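Long-range contacts in sigma regulatory family protein-PP2C phosphatase (PDB 6MAB), which probably senses TCA cycle intermediates through this periplasmic domain of a membrane protein likely to act as a phosphatase: residues Q30-N35 with A115-S120; S43-L48 with E65-S70; I75-K80 with G144-L149; L187-I192 with P213-R218; F235-T240 with L257-K262. All coordinates share one frame; numbering follows the deposited sequence. Where two conformers were deposited one is given.

Contact 1: Q30-N35 with A115-S120; sequences QTIPLN and ATLRHS
P33 and A115 bring the two backbones nearest, their CA atoms 5.3 Å apart, and the chain from I32 to N35 runs at 144° to A115-L117, so the pieces pass in roughly opposing directions. On one side P33 is the centre of an inverse gamma turn, closed by the hydrogen bond from L34 N to I32 O; on the other lies strand 113-119, an edge strand of its five-stranded antiparallel sheet within this chain. The turn joins the long helix 2-31 to helix 35-45, with L34 as the N-cap residue of the latter.

The A115 methyl is the meeting point. P33 CB lies 3.8 Å from A115 CB, I32 CG2 approaches A115 CB at 4.1 Å, and N35 OD1 stands 3.7 Å from the same carbon. I32 has CG2 anti to its backbone N and CG1 anti to its carbonyl carbon (chi1 -63°), a setting that divides its two branches: CG2 serves A115, while I32 CD1 reaches L117 CD2 at 4.3 Å. Beyond the pair, I32 also packs on L155 and M252.

No hydrogen bond crosses between the segments. The N35 amide is held instead by ND2, which bonds to T132 OG1 and to L114 O, the carbonyl just before A115. The direct contact is therefore van der Waals packing, mostly of apolar groups, and its polar fastening comes from a neighbouring peptide and the next strand.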
# COMPACT_ATOMS: atom_id res chain seq x y z
N GLN A 30 6.45 8.53 6.88
CA GLN A 30 7.86 8.89 6.92
C GLN A 30 8.74 7.94 6.12
O GLN A 30 9.85 8.33 5.71
CB GLN A 30 8.32 8.94 8.38
CG GLN A 30 7.63 10.01 9.21
CD GLN A 30 7.74 11.39 8.56
OE1 GLN A 30 6.74 12.08 8.37
NE2 GLN A 30 8.96 11.77 8.18
N THR A 31 8.27 6.72 5.84
CA THR A 31 9.10 5.67 5.27
C THR A 31 8.72 5.24 3.85
O THR A 31 9.60 4.78 3.12
CB THR A 31 9.08 4.43 6.17
OG1 THR A 31 7.73 4.02 6.38
CG2 THR A 31 9.71 4.73 7.51
N ILE A 32 7.46 5.37 3.45
CA ILE A 32 7.08 4.91 2.11
C ILE A 32 7.29 5.94 0.99
O ILE A 32 7.94 5.60 -0.02
CB ILE A 32 5.62 4.43 2.12
CG1 ILE A 32 5.47 3.22 3.05
CG2 ILE A 32 5.17 4.07 0.69
CD1 ILE A 32 6.25 2.00 2.67
N PRO A 33 6.76 7.18 1.08
CA PRO A 33 6.74 8.08 -0.08
C PRO A 33 8.05 8.85 -0.26
O PRO A 33 8.10 10.09 -0.19
CB PRO A 33 5.55 8.98 0.24
CG PRO A 33 5.62 9.15 1.74
CD PRO A 33 6.08 7.79 2.24
N LEU A 34 9.12 8.10 -0.53
CA LEU A 34 10.47 8.64 -0.71
C LEU A 34 10.82 8.86 -2.19
O LEU A 34 12.01 8.82 -2.56
CB LEU A 34 11.48 7.71 -0.05
CG LEU A 34 11.24 7.49 1.45
CD1 LEU A 34 12.31 6.55 2.03
CD2 LEU A 34 11.20 8.81 2.22
N ASN A 35 9.80 9.17 -2.99
CA ASN A 35 9.96 9.38 -4.42
C ASN A 35 11.05 10.39 -4.75
O ASN A 35 11.87 10.15 -5.64
CB ASN A 35 8.64 9.84 -5.01
CG ASN A 35 7.52 8.83 -4.77
OD1 ASN A 35 7.12 8.60 -3.62
ND2 ASN A 35 7.00 8.24 -5.85
N ALA A 115 2.74 7.23 -4.31
CA ALA A 115 3.27 6.10 -3.55
C ALA A 115 2.11 5.33 -2.97
O ALA A 115 1.21 5.92 -2.36
CB ALA A 115 4.21 6.58 -2.44
N THR A 116 2.10 4.02 -3.15
CA THR A 116 0.99 3.23 -2.63
C THR A 116 1.50 1.83 -2.31
O THR A 116 2.68 1.54 -2.47
CB THR A 116 -0.17 3.23 -3.61
OG1 THR A 116 -1.33 2.66 -2.99
CG2 THR A 116 0.17 2.51 -4.91
N LEU A 117 0.61 1.01 -1.76
CA LEU A 117 0.92 -0.38 -1.46
C LEU A 117 0.06 -1.29 -2.32
O LEU A 117 -1.13 -1.03 -2.51
CB LEU A 117 0.65 -0.69 -0.00
CG LEU A 117 1.44 0.15 1.00
CD1 LEU A 117 0.99 -0.17 2.43
CD2 LEU A 117 2.92 -0.06 0.87
N ARG A 118 0.68 -2.36 -2.84
CA ARG A 118 -0.00 -3.38 -3.63
C ARG A 118 0.54 -4.74 -3.22
O ARG A 118 1.70 -4.89 -2.85
CB ARG A 118 0.17 -3.20 -5.15
CG ARG A 118 -0.37 -1.87 -5.71
CD ARG A 118 -1.88 -1.78 -5.53
NE ARG A 118 -2.42 -0.45 -5.90
CZ ARG A 118 -2.88 -0.16 -7.11
NH1 ARG A 118 -2.86 -1.08 -8.07
NH2 ARG A 118 -3.39 1.04 -7.35
N HIS A 119 -0.33 -5.73 -3.29
CA HIS A 119 0.09 -7.11 -3.07
C HIS A 119 0.77 -7.61 -4.34
O HIS A 119 0.31 -7.32 -5.44
CB HIS A 119 -1.12 -7.96 -2.75
CG HIS A 119 -0.80 -9.25 -2.08
ND1 HIS A 119 -0.27 -10.33 -2.75
CD2 HIS A 119 -0.96 -9.65 -0.79
CE1 HIS A 119 -0.10 -11.33 -1.91
NE2 HIS A 119 -0.51 -10.95 -0.72
N SER A 120 1.85 -8.35 -4.19
CA SER A 120 2.60 -8.82 -5.35
C SER A 120 1.87 -9.91 -6.11
O SER A 120 2.22 -10.19 -7.26
CB SER A 120 3.95 -9.36 -4.92
OG SER A 120 3.75 -10.52 -4.15

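Contact 2: S43-L48 with E65-S70; sequences SEIFDL and EKIFHS
I45, the last residue of helix 35-45, meets I67 and F68 of helix 58-68 with two different branches. Starting at the root, I45 CB lies 3.8 Å from CD2 of the adjacent F46. From there I45 CG2 reaches two neighbours: it sits 3.2 Å above the plane of the F46 ring, displaced toward the rim, and it approaches I67 CD1 at 3.7 Å, the two isoleucines meeting tip to tip. The other branch starts with CG1 anti to the carbonyl carbon (chi1 -60°) and continues extended, which carries I45 CD1 away from the F46 ring to stand 4.0 Å from F68 CZ.

Two helix C-termini are thus brought together at the far end of the elongated domain, beside the sheet that strand 74-80 enters directly after helix 58-68. F46 is the first residue to leave helical backbone angles, and its ring comes toward helix 58-68, F46 CZ touching I67 CD1 at 3.7 Å.

The two phenylalanines meet rim to rim, F46 CE2 lying 4.3 Å from F68 CE2, each atom near the other ring's plane. Within its own helix I67 sets CG2 3.6 Å above the centre of the F68 ring. L41 of helix 35-45 touches F68 as well, while F46 packs further on L60 and M64 and against the ring of F42.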
# COMPACT_ATOMS: atom_id res chain seq x y z
N SER A 43 19.01 9.96 -10.70
CA SER A 43 19.47 10.99 -11.62
C SER A 43 20.94 11.31 -11.43
O SER A 43 21.63 11.68 -12.39
CB SER A 43 18.64 12.28 -11.44
OG SER A 43 17.31 12.05 -11.83
N GLU A 44 21.42 11.19 -10.19
CA GLU A 44 22.83 11.45 -9.90
C GLU A 44 23.71 10.36 -10.50
O GLU A 44 24.88 10.61 -10.79
CB GLU A 44 23.02 11.54 -8.38
CG GLU A 44 24.39 11.96 -7.90
CD GLU A 44 24.36 12.36 -6.42
OE1 GLU A 44 23.54 13.22 -6.04
OE2 GLU A 44 25.14 11.80 -5.63
N ILE A 45 23.14 9.18 -10.72
CA ILE A 45 23.86 8.06 -11.31
C ILE A 45 23.72 8.04 -12.82
O ILE A 45 24.71 7.92 -13.54
CB ILE A 45 23.36 6.73 -10.69
CG1 ILE A 45 23.60 6.74 -9.18
CG2 ILE A 45 24.05 5.54 -11.35
CD1 ILE A 45 22.96 5.57 -8.45
N PHE A 46 22.48 8.15 -13.31
CA PHE A 46 22.18 8.13 -14.74
C PHE A 46 21.54 9.45 -15.15
O PHE A 46 20.54 9.88 -14.57
CB PHE A 46 21.24 6.98 -15.06
CG PHE A 46 21.67 5.69 -14.44
CD1 PHE A 46 22.69 4.95 -15.00
CD2 PHE A 46 21.08 5.23 -13.28
CE1 PHE A 46 23.09 3.75 -14.43
CE2 PHE A 46 21.47 4.05 -12.70
CZ PHE A 46 22.48 3.30 -13.27
N ASP A 47 22.09 10.08 -16.19
CA ASP A 47 21.67 11.43 -16.58
C ASP A 47 20.33 11.41 -17.30
O ASP A 47 20.18 10.78 -18.35
CB ASP A 47 22.73 12.07 -17.48
CG ASP A 47 22.31 13.44 -17.97
OD1 ASP A 47 21.85 14.25 -17.13
OD2 ASP A 47 22.43 13.71 -19.18
N LEU A 48 19.35 12.13 -16.76
CA LEU A 48 18.02 12.21 -17.36
C LEU A 48 17.78 13.52 -18.10
O LEU A 48 16.66 13.75 -18.57
CB LEU A 48 16.94 12.02 -16.31
CG LEU A 48 16.67 10.60 -15.81
CD1 LEU A 48 15.64 10.60 -14.69
CD2 LEU A 48 16.21 9.71 -16.96
N GLU A 65 20.77 -3.03 -12.73
CA GLU A 65 20.76 -4.29 -11.99
C GLU A 65 21.92 -4.37 -11.00
O GLU A 65 21.73 -4.78 -9.85
CB GLU A 65 20.82 -5.44 -12.98
CG GLU A 65 20.83 -6.80 -12.33
CD GLU A 65 21.13 -7.89 -13.33
OE1 GLU A 65 22.11 -7.74 -14.10
OE2 GLU A 65 20.39 -8.88 -13.35
N LYS A 66 23.14 -4.05 -11.44
CA LYS A 66 24.30 -4.17 -10.56
C LYS A 66 24.13 -3.31 -9.31
O LYS A 66 24.51 -3.73 -8.20
CB LYS A 66 25.58 -3.79 -11.30
CG LYS A 66 26.18 -4.90 -12.13
N ILE A 67 23.57 -2.12 -9.46
CA ILE A 67 23.44 -1.19 -8.35
C ILE A 67 22.26 -1.55 -7.45
O ILE A 67 22.38 -1.55 -6.22
CB ILE A 67 23.31 0.25 -8.88
CG1 ILE A 67 24.58 0.65 -9.63
CG2 ILE A 67 23.00 1.21 -7.72
CD1 ILE A 67 24.45 1.96 -10.40
N PHE A 68 21.10 -1.85 -8.05
CA PHE A 68 19.84 -1.85 -7.31
C PHE A 68 19.22 -3.22 -7.10
O PHE A 68 18.21 -3.30 -6.40
CB PHE A 68 18.81 -0.96 -8.02
CG PHE A 68 19.15 0.50 -7.99
CD1 PHE A 68 19.14 1.19 -6.80
CD2 PHE A 68 19.45 1.18 -9.14
CE1 PHE A 68 19.45 2.53 -6.76
CE2 PHE A 68 19.75 2.52 -9.11
CZ PHE A 68 19.75 3.19 -7.92
N HIS A 69 19.79 -4.30 -7.66
CA HIS A 69 19.16 -5.61 -7.52
C HIS A 69 18.98 -5.99 -6.06
O HIS A 69 18.00 -6.65 -5.71
CB HIS A 69 19.98 -6.69 -8.23
CG HIS A 69 21.20 -7.13 -7.48
ND1 HIS A 69 22.37 -6.39 -7.44
CD2 HIS A 69 21.44 -8.24 -6.74
CE1 HIS A 69 23.27 -7.03 -6.71
NE2 HIS A 69 22.73 -8.15 -6.27
N SER A 70 19.90 -5.55 -5.19
CA SER A 70 19.89 -5.97 -3.80
C SER A 70 18.97 -5.12 -2.93
O SER A 70 18.66 -5.53 -1.81
CB SER A 70 21.31 -5.92 -3.24
OG SER A 70 21.82 -4.59 -3.32

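Contact 3: I75-K80 with G144-L149; sequences ISLVKK and GVLYTL
I75 and T148 lie side by side in the apolar centre, pointing the same way, with I75 CG1 3.5 Å from T148 CG2. The T148 methyl is anti to its carbonyl carbon, its hydroxyl taking the place between backbone N and carbonyl (chi1 57°), and this turns the methyl to I75. L146 CD1 fits between two residues of the other strand, 3.8 Å from I75 CG1 and 3.9 Å from L77 CD2. L39 and F42 of helix 35-45 pack on this face.

Strand 142-151 is the middle one of a five-stranded antiparallel sheet of order 2-1-5-4-3, as in the PAS-like modules of Cache sensor domains, and 74-80 is its neighbour; the N-to-C directions of the two segments are 161° apart, close to antiparallel. On the other face V78 CG2 meets Y147 CB at 3.9 Å, and the Y147 ring packs edge-to-face with Y101.

Two hydrogen-bonded pairs hold the backbones. S76 N donates to Y147 O at 2.7 Å, and Y147 N returns to S76 O at 2.8 Å in an almost straight bond, 178° at the hydrogen. V78 and V145 repeat the exchange, V78 N to V145 O at 2.9 Å and V145 N to V78 O at 2.8 Å. Farther out, S76 OG bonds to E74 OE2 and to S91 OG.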
# COMPACT_ATOMS: atom_id res chain seq x y z
N ILE A 75 13.55 -1.45 -10.16
CA ILE A 75 13.52 -0.04 -10.54
C ILE A 75 13.55 0.03 -12.07
O ILE A 75 14.41 -0.59 -12.71
CB ILE A 75 14.68 0.74 -9.91
CG1 ILE A 75 14.65 2.17 -10.41
CG2 ILE A 75 16.00 0.10 -10.23
CD1 ILE A 75 15.47 3.09 -9.54
N SER A 76 12.57 0.75 -12.65
CA SER A 76 12.38 0.79 -14.10
C SER A 76 12.16 2.21 -14.59
O SER A 76 11.45 3.00 -13.97
CB SER A 76 11.17 -0.06 -14.52
OG SER A 76 11.41 -1.43 -14.27
N LEU A 77 12.76 2.51 -15.74
CA LEU A 77 12.43 3.69 -16.52
C LEU A 77 11.41 3.29 -17.56
O LEU A 77 11.68 2.43 -18.41
CB LEU A 77 13.66 4.25 -17.22
CG LEU A 77 14.73 5.02 -16.48
CD1 LEU A 77 15.78 5.42 -17.52
CD2 LEU A 77 14.11 6.24 -15.80
N VAL A 78 10.25 3.93 -17.50
CA VAL A 78 9.09 3.60 -18.31
C VAL A 78 8.84 4.77 -19.24
O VAL A 78 8.49 5.87 -18.79
CB VAL A 78 7.86 3.29 -17.45
CG1 VAL A 78 6.70 2.75 -18.34
CG2 VAL A 78 8.23 2.29 -16.38
N LYS A 79 9.03 4.55 -20.54
CA LYS A 79 8.85 5.63 -21.51
C LYS A 79 7.37 5.84 -21.75
O LYS A 79 6.61 4.88 -21.87
CB LYS A 79 9.56 5.29 -22.82
CG LYS A 79 9.35 6.31 -23.90
CD LYS A 79 10.04 5.88 -25.19
CE LYS A 79 9.82 6.89 -26.30
NZ LYS A 79 10.45 8.20 -25.98
N LYS A 80 6.95 7.09 -21.80
CA LYS A 80 5.63 7.43 -22.31
C LYS A 80 5.78 7.63 -23.82
O LYS A 80 6.37 8.61 -24.26
CB LYS A 80 5.07 8.66 -21.62
CG LYS A 80 3.59 8.92 -21.91
CD LYS A 80 3.16 10.23 -21.28
CE LYS A 80 1.69 10.55 -21.52
NZ LYS A 80 1.37 11.87 -20.91
N GLY A 144 8.15 10.13 -19.25
CA GLY A 144 8.17 8.78 -18.76
C GLY A 144 7.96 8.79 -17.27
O GLY A 144 7.68 9.84 -16.67
N VAL A 145 8.10 7.62 -16.68
CA VAL A 145 7.85 7.41 -15.26
C VAL A 145 8.99 6.58 -14.69
O VAL A 145 9.42 5.60 -15.31
CB VAL A 145 6.49 6.72 -15.03
CG1 VAL A 145 6.32 6.33 -13.55
CG2 VAL A 145 5.37 7.65 -15.49
N LEU A 146 9.51 6.99 -13.53
CA LEU A 146 10.43 6.16 -12.75
C LEU A 146 9.59 5.31 -11.81
O LEU A 146 8.89 5.84 -10.93
CB LEU A 146 11.42 7.02 -11.97
CG LEU A 146 12.44 6.20 -11.16
CD1 LEU A 146 13.30 5.35 -12.08
CD2 LEU A 146 13.34 7.12 -10.33
N TYR A 147 9.61 4.00 -12.04
CA TYR A 147 8.76 3.02 -11.39
C TYR A 147 9.61 2.15 -10.48
O TYR A 147 10.57 1.52 -10.94
CB TYR A 147 8.09 2.20 -12.50
CG TYR A 147 7.17 1.07 -12.08
CD1 TYR A 147 7.67 -0.17 -11.76
CD2 TYR A 147 5.79 1.25 -12.07
CE1 TYR A 147 6.81 -1.23 -11.40
CE2 TYR A 147 4.93 0.21 -11.71
CZ TYR A 147 5.45 -1.02 -11.39
OH TYR A 147 4.61 -2.07 -11.05
N THR A 148 9.29 2.11 -9.18
CA THR A 148 10.02 1.27 -8.25
C THR A 148 9.07 0.41 -7.42
O THR A 148 7.94 0.82 -7.07
CB THR A 148 10.95 2.05 -7.32
OG1 THR A 148 10.21 3.01 -6.59
CG2 THR A 148 12.04 2.76 -8.10
N LEU A 149 9.54 -0.81 -7.13
CA LEU A 149 8.89 -1.78 -6.26
C LEU A 149 9.86 -2.16 -5.15
O LEU A 149 10.99 -2.57 -5.42
CB LEU A 149 8.51 -3.04 -7.04
CG LEU A 149 7.60 -2.90 -8.25
CD1 LEU A 149 7.42 -4.27 -8.92
CD2 LEU A 149 6.24 -2.30 -7.90

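Contact 4: L187-I192 with P213-R218; sequences LDLVSI and PHLLLR
R218, just after the 3-10 segment 213-217, reaches across to D188, L189 and V190, joining two parts of the long irregular connection between strands 179-182 and 224-225 of the six-stranded antiparallel sheet. Its NH1 comes to 2.8 Å from D188 O, which lies at the edge of the guanidinium near its plane. Extended from CG to NE, the arginine crosses V190 at about a right angle, R218 CD 4.1 Å from V190 CG2. L215 CD2 sits 3.4 Å above the centre of the guanidinium and also meets L189 CB at 4.0 Å, tying the arginine to the apolar part of the contact. Two waters bridge the backbones: one donates both to L189 O and to L215 O, the other accepts from S191 N at 2.9 Å and donates to R218 O at 2.8 Å.

Further out, L189 packs on V204, and the loop is fixed to the end of strand 179-182 by a bond that D188 OD1 accepts from A182 N.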
# COMPACT_ATOMS: atom_id res chain seq x y z
N LEU A 187 -6.42 -13.15 7.69
CA LEU A 187 -7.16 -12.05 7.11
C LEU A 187 -6.57 -11.54 5.81
O LEU A 187 -7.14 -10.62 5.21
CB LEU A 187 -7.22 -10.87 8.09
CG LEU A 187 -7.69 -11.19 9.50
CD1 LEU A 187 -7.72 -9.92 10.33
CD2 LEU A 187 -9.06 -11.86 9.48
N ASP A 188 -5.44 -12.07 5.38
CA ASP A 188 -4.80 -11.55 4.18
C ASP A 188 -5.69 -11.79 2.95
O ASP A 188 -6.21 -12.90 2.73
CB ASP A 188 -3.42 -12.19 3.98
CG ASP A 188 -2.40 -11.74 5.03
OD1 ASP A 188 -2.71 -10.96 5.96
OD2 ASP A 188 -1.26 -12.20 4.92
N LEU A 189 -5.89 -10.72 2.20
CA LEU A 189 -6.69 -10.70 0.96
C LEU A 189 -8.13 -11.15 1.22
O LEU A 189 -8.71 -11.92 0.47
CB LEU A 189 -6.03 -11.53 -0.14
CG LEU A 189 -4.65 -11.02 -0.60
CD1 LEU A 189 -4.06 -11.93 -1.68
CD2 LEU A 189 -4.73 -9.59 -1.11
N VAL A 190 -8.71 -10.61 2.28
CA VAL A 190 -10.10 -10.77 2.66
C VAL A 190 -10.74 -9.40 2.65
O VAL A 190 -10.10 -8.39 2.96
CB VAL A 190 -10.22 -11.43 4.05
CG1 VAL A 190 -11.65 -11.45 4.54
CG2 VAL A 190 -9.64 -12.87 3.98
N SER A 191 -12.02 -9.36 2.28
CA SER A 191 -12.79 -8.12 2.26
C SER A 191 -13.31 -7.74 3.64
O SER A 191 -13.83 -8.57 4.39
CB SER A 191 -13.97 -8.26 1.30
OG SER A 191 -14.77 -7.09 1.36
N ILE A 192 -13.21 -6.44 3.97
CA ILE A 192 -13.82 -5.95 5.20
C ILE A 192 -15.31 -5.67 5.11
O ILE A 192 -15.92 -5.32 6.13
CB ILE A 192 -13.17 -4.64 5.66
CG1 ILE A 192 -13.43 -3.52 4.64
CG2 ILE A 192 -11.67 -4.86 5.88
CD1 ILE A 192 -13.08 -2.13 5.15
N PRO A 213 -9.97 -16.29 -8.97
CA PRO A 213 -11.33 -16.61 -8.50
C PRO A 213 -11.38 -17.14 -7.08
O PRO A 213 -12.40 -16.95 -6.39
CB PRO A 213 -11.83 -17.67 -9.49
CG PRO A 213 -10.85 -17.70 -10.59
CD PRO A 213 -9.58 -17.10 -10.14
N HIS A 214 -10.34 -17.83 -6.61
CA HIS A 214 -10.43 -18.40 -5.27
C HIS A 214 -10.58 -17.30 -4.24
O HIS A 214 -11.20 -17.52 -3.20
CB HIS A 214 -9.23 -19.29 -4.97
CG HIS A 214 -7.96 -18.54 -4.72
ND1 HIS A 214 -7.14 -18.10 -5.75
CD2 HIS A 214 -7.35 -18.17 -3.57
CE1 HIS A 214 -6.09 -17.49 -5.23
NE2 HIS A 214 -6.19 -17.52 -3.92
N LEU A 215 -10.07 -16.09 -4.52
CA LEU A 215 -10.24 -15.02 -3.55
C LEU A 215 -11.69 -14.59 -3.38
O LEU A 215 -12.03 -14.04 -2.32
CB LEU A 215 -9.39 -13.82 -3.94
CG LEU A 215 -7.88 -14.09 -3.89
CD1 LEU A 215 -7.15 -12.84 -4.40
CD2 LEU A 215 -7.40 -14.44 -2.49
N LEU A 216 -12.55 -14.82 -4.38
CA LEU A 216 -13.93 -14.40 -4.27
C LEU A 216 -14.78 -15.39 -3.48
O LEU A 216 -15.99 -15.20 -3.37
CB LEU A 216 -14.52 -14.19 -5.66
CG LEU A 216 -13.66 -13.29 -6.56
CD1 LEU A 216 -14.21 -13.27 -7.96
CD2 LEU A 216 -13.55 -11.88 -6.00
N LEU A 217 -14.15 -16.41 -2.91
CA LEU A 217 -14.84 -17.33 -2.02
C LEU A 217 -14.47 -17.16 -0.56
O LEU A 217 -15.06 -17.84 0.29
CB LEU A 217 -14.56 -18.77 -2.43
CG LEU A 217 -15.13 -19.17 -3.80
CD1 LEU A 217 -14.77 -20.59 -4.12
CD2 LEU A 217 -16.63 -18.98 -3.84
N ARG A 218 -13.56 -16.26 -0.23
CA ARG A 218 -13.17 -16.09 1.16
C ARG A 218 -14.24 -15.30 1.92
O ARG A 218 -14.59 -14.18 1.50
CB ARG A 218 -11.82 -15.38 1.24
CG ARG A 218 -10.68 -16.19 0.66
CD ARG A 218 -9.31 -15.58 0.91
NE ARG A 218 -8.26 -16.49 0.45
CZ ARG A 218 -6.97 -16.21 0.46
NH1 ARG A 218 -6.54 -15.03 0.90
NH2 ARG A 218 -6.10 -17.11 0.01
O HOH W 1 -11.29 -12.16 -0.58
O HOH W 2 -13.34 -11.73 1.27

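Contact 5: F235-T240 with L257-K262; sequences FCIGNT and LTYEEK
The F235 ring turns its edge toward the face of Y259 in an offset edge-to-face pair, centroids 5.7 Å apart and planes at 62°. Y259 CB and CG lie at the F235 edge, with F235 CZ as the leading atom, 3.7 Å from Y259 CB. L257 CD2 approaches F235 CZ obliquely at 4.3 Å, and I237 CD1 comes obliquely to Y259 CE2 at 3.8 Å. F235 CG lies between its own backbone N and carbonyl carbon (chi1 62°), which brings the ring toward strand 254-261.

The strands are not direct neighbours: 240-249 lies between them in the six-stranded antiparallel sheet, their axes are 9.3 Å apart, and M242 of that middle strand packs on the side chains of F235 and Y259. T240, the last residue of the type II' turn that starts at I237, sets its CG2 3.8 Å from E261 CG.

Across the segments no hydrogen bond forms. Y259 OH is satisfied by D184 OD2 instead, so this contact is a hydrophobic and aromatic cluster whose phenol end is tied elsewhere.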
# COMPACT_ATOMS: atom_id res chain seq x y z
N PHE A 235 -16.13 -6.75 14.56
CA PHE A 235 -16.15 -7.89 13.65
C PHE A 235 -15.71 -9.11 14.44
O PHE A 235 -15.32 -9.00 15.60
CB PHE A 235 -15.27 -7.64 12.42
CG PHE A 235 -13.82 -7.43 12.72
CD1 PHE A 235 -13.37 -6.20 13.18
CD2 PHE A 235 -12.90 -8.44 12.49
CE1 PHE A 235 -12.02 -5.99 13.43
CE2 PHE A 235 -11.56 -8.26 12.74
CZ PHE A 235 -11.11 -7.02 13.19
N CYS A 236 -15.81 -10.27 13.81
CA CYS A 236 -15.40 -11.52 14.42
C CYS A 236 -14.28 -12.17 13.62
O CYS A 236 -14.24 -12.06 12.38
CB CYS A 236 -16.58 -12.49 14.54
SG CYS A 236 -17.79 -11.96 15.74
N ILE A 237 -13.37 -12.83 14.33
CA ILE A 237 -12.35 -13.69 13.74
C ILE A 237 -12.55 -15.06 14.35
O ILE A 237 -12.35 -15.24 15.56
CB ILE A 237 -10.93 -13.20 13.99
CG1 ILE A 237 -10.74 -11.83 13.40
CG2 ILE A 237 -9.93 -14.19 13.38
CD1 ILE A 237 -9.37 -11.20 13.74
N GLY A 238 -12.95 -16.03 13.53
CA GLY A 238 -13.31 -17.33 14.08
C GLY A 238 -14.43 -17.07 15.06
O GLY A 238 -15.41 -16.39 14.75
N ASN A 239 -14.26 -17.53 16.29
CA ASN A 239 -15.27 -17.31 17.31
C ASN A 239 -14.99 -16.12 18.22
O ASN A 239 -15.67 -15.95 19.23
CB ASN A 239 -15.43 -18.57 18.16
CG ASN A 239 -16.24 -19.63 17.45
OD1 ASN A 239 -15.69 -20.60 16.93
ND2 ASN A 239 -17.55 -19.44 17.40
N THR A 240 -14.05 -15.25 17.86
CA THR A 240 -13.57 -14.21 18.78
C THR A 240 -14.04 -12.84 18.31
O THR A 240 -13.70 -12.42 17.20
CB THR A 240 -12.05 -14.24 18.88
OG1 THR A 240 -11.64 -15.54 19.27
CG2 THR A 240 -11.56 -13.24 19.89
N LEU A 257 -6.18 -0.48 9.71
CA LEU A 257 -7.14 -0.99 10.69
C LEU A 257 -6.35 -1.50 11.88
O LEU A 257 -5.57 -2.44 11.75
CB LEU A 257 -7.99 -2.13 10.09
CG LEU A 257 -8.83 -2.91 11.10
CD1 LEU A 257 -9.98 -2.12 11.67
CD2 LEU A 257 -9.36 -4.19 10.41
N THR A 258 -6.51 -0.88 13.06
CA THR A 258 -6.00 -1.52 14.27
C THR A 258 -7.16 -2.24 14.95
O THR A 258 -8.32 -1.84 14.83
CB THR A 258 -5.36 -0.51 15.21
OG1 THR A 258 -6.27 0.58 15.39
CG2 THR A 258 -4.05 -0.01 14.61
N TYR A 259 -6.86 -3.34 15.63
CA TYR A 259 -7.94 -4.14 16.21
C TYR A 259 -7.39 -4.92 17.39
O TYR A 259 -6.18 -5.10 17.54
CB TYR A 259 -8.61 -5.06 15.15
CG TYR A 259 -7.71 -6.16 14.55
CD1 TYR A 259 -6.84 -5.87 13.52
CD2 TYR A 259 -7.74 -7.46 15.04
CE1 TYR A 259 -6.00 -6.86 12.97
CE2 TYR A 259 -6.91 -8.46 14.49
CZ TYR A 259 -6.05 -8.13 13.46
OH TYR A 259 -5.20 -9.08 12.92
N GLU A 260 -8.32 -5.37 18.23
CA GLU A 260 -8.00 -6.05 19.48
C GLU A 260 -9.23 -6.84 19.90
O GLU A 260 -10.36 -6.48 19.55
CB GLU A 260 -7.61 -5.03 20.56
CG GLU A 260 -7.30 -5.62 21.92
CD GLU A 260 -6.16 -6.64 21.90
OE1 GLU A 260 -6.35 -7.78 21.39
OE2 GLU A 260 -5.07 -6.29 22.42
N GLU A 261 -9.01 -7.91 20.65
CA GLU A 261 -10.14 -8.64 21.21
C GLU A 261 -10.99 -7.72 22.07
O GLU A 261 -10.49 -6.97 22.89
CB GLU A 261 -9.64 -9.83 22.03
CG GLU A 261 -8.90 -10.85 21.19
CD GLU A 261 -8.38 -12.01 22.00
OE1 GLU A 261 -9.07 -12.43 22.95
OE2 GLU A 261 -7.28 -12.50 21.68
N LYS A 262 -12.31 -7.78 21.86
CA LYS A 262 -13.22 -6.99 22.67
C LYS A 262 -13.01 -7.23 24.17
O LYS A 262 -13.10 -6.29 24.98
CB LYS A 262 -14.66 -7.32 22.26
CG LYS A 262 -15.71 -6.55 23.00
CD LYS A 262 -17.10 -6.82 22.41
CE LYS A 262 -18.21 -6.67 23.41
NZ LYS A 262 -19.50 -7.12 22.79

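Overall arrangement
The contacts sample both sheets of an elongated domain consistent with a double Cache (dCACHE) sensor. Contacts 2 and 3 form one cluster, centres 12 Å apart, where F68 CB meets I75 CG2 at 3.7 Å. Contact 1 reaches the same sheet as contact 3, at 15 Å between centres, and lies only 6 Å from the centre of the chain. It touches the region of the six-stranded sheet through H119 CD2, 3.8 Å from L189 CD2 of contact 4. L187 CD1 of contact 4 in turn packs on Y259 OH of contact 5 at 3.7 Å. Contacts 2 and 5 lie on opposite sides of the chain's centre, 44 Å between centres. None of the five contacts includes a bound ligand.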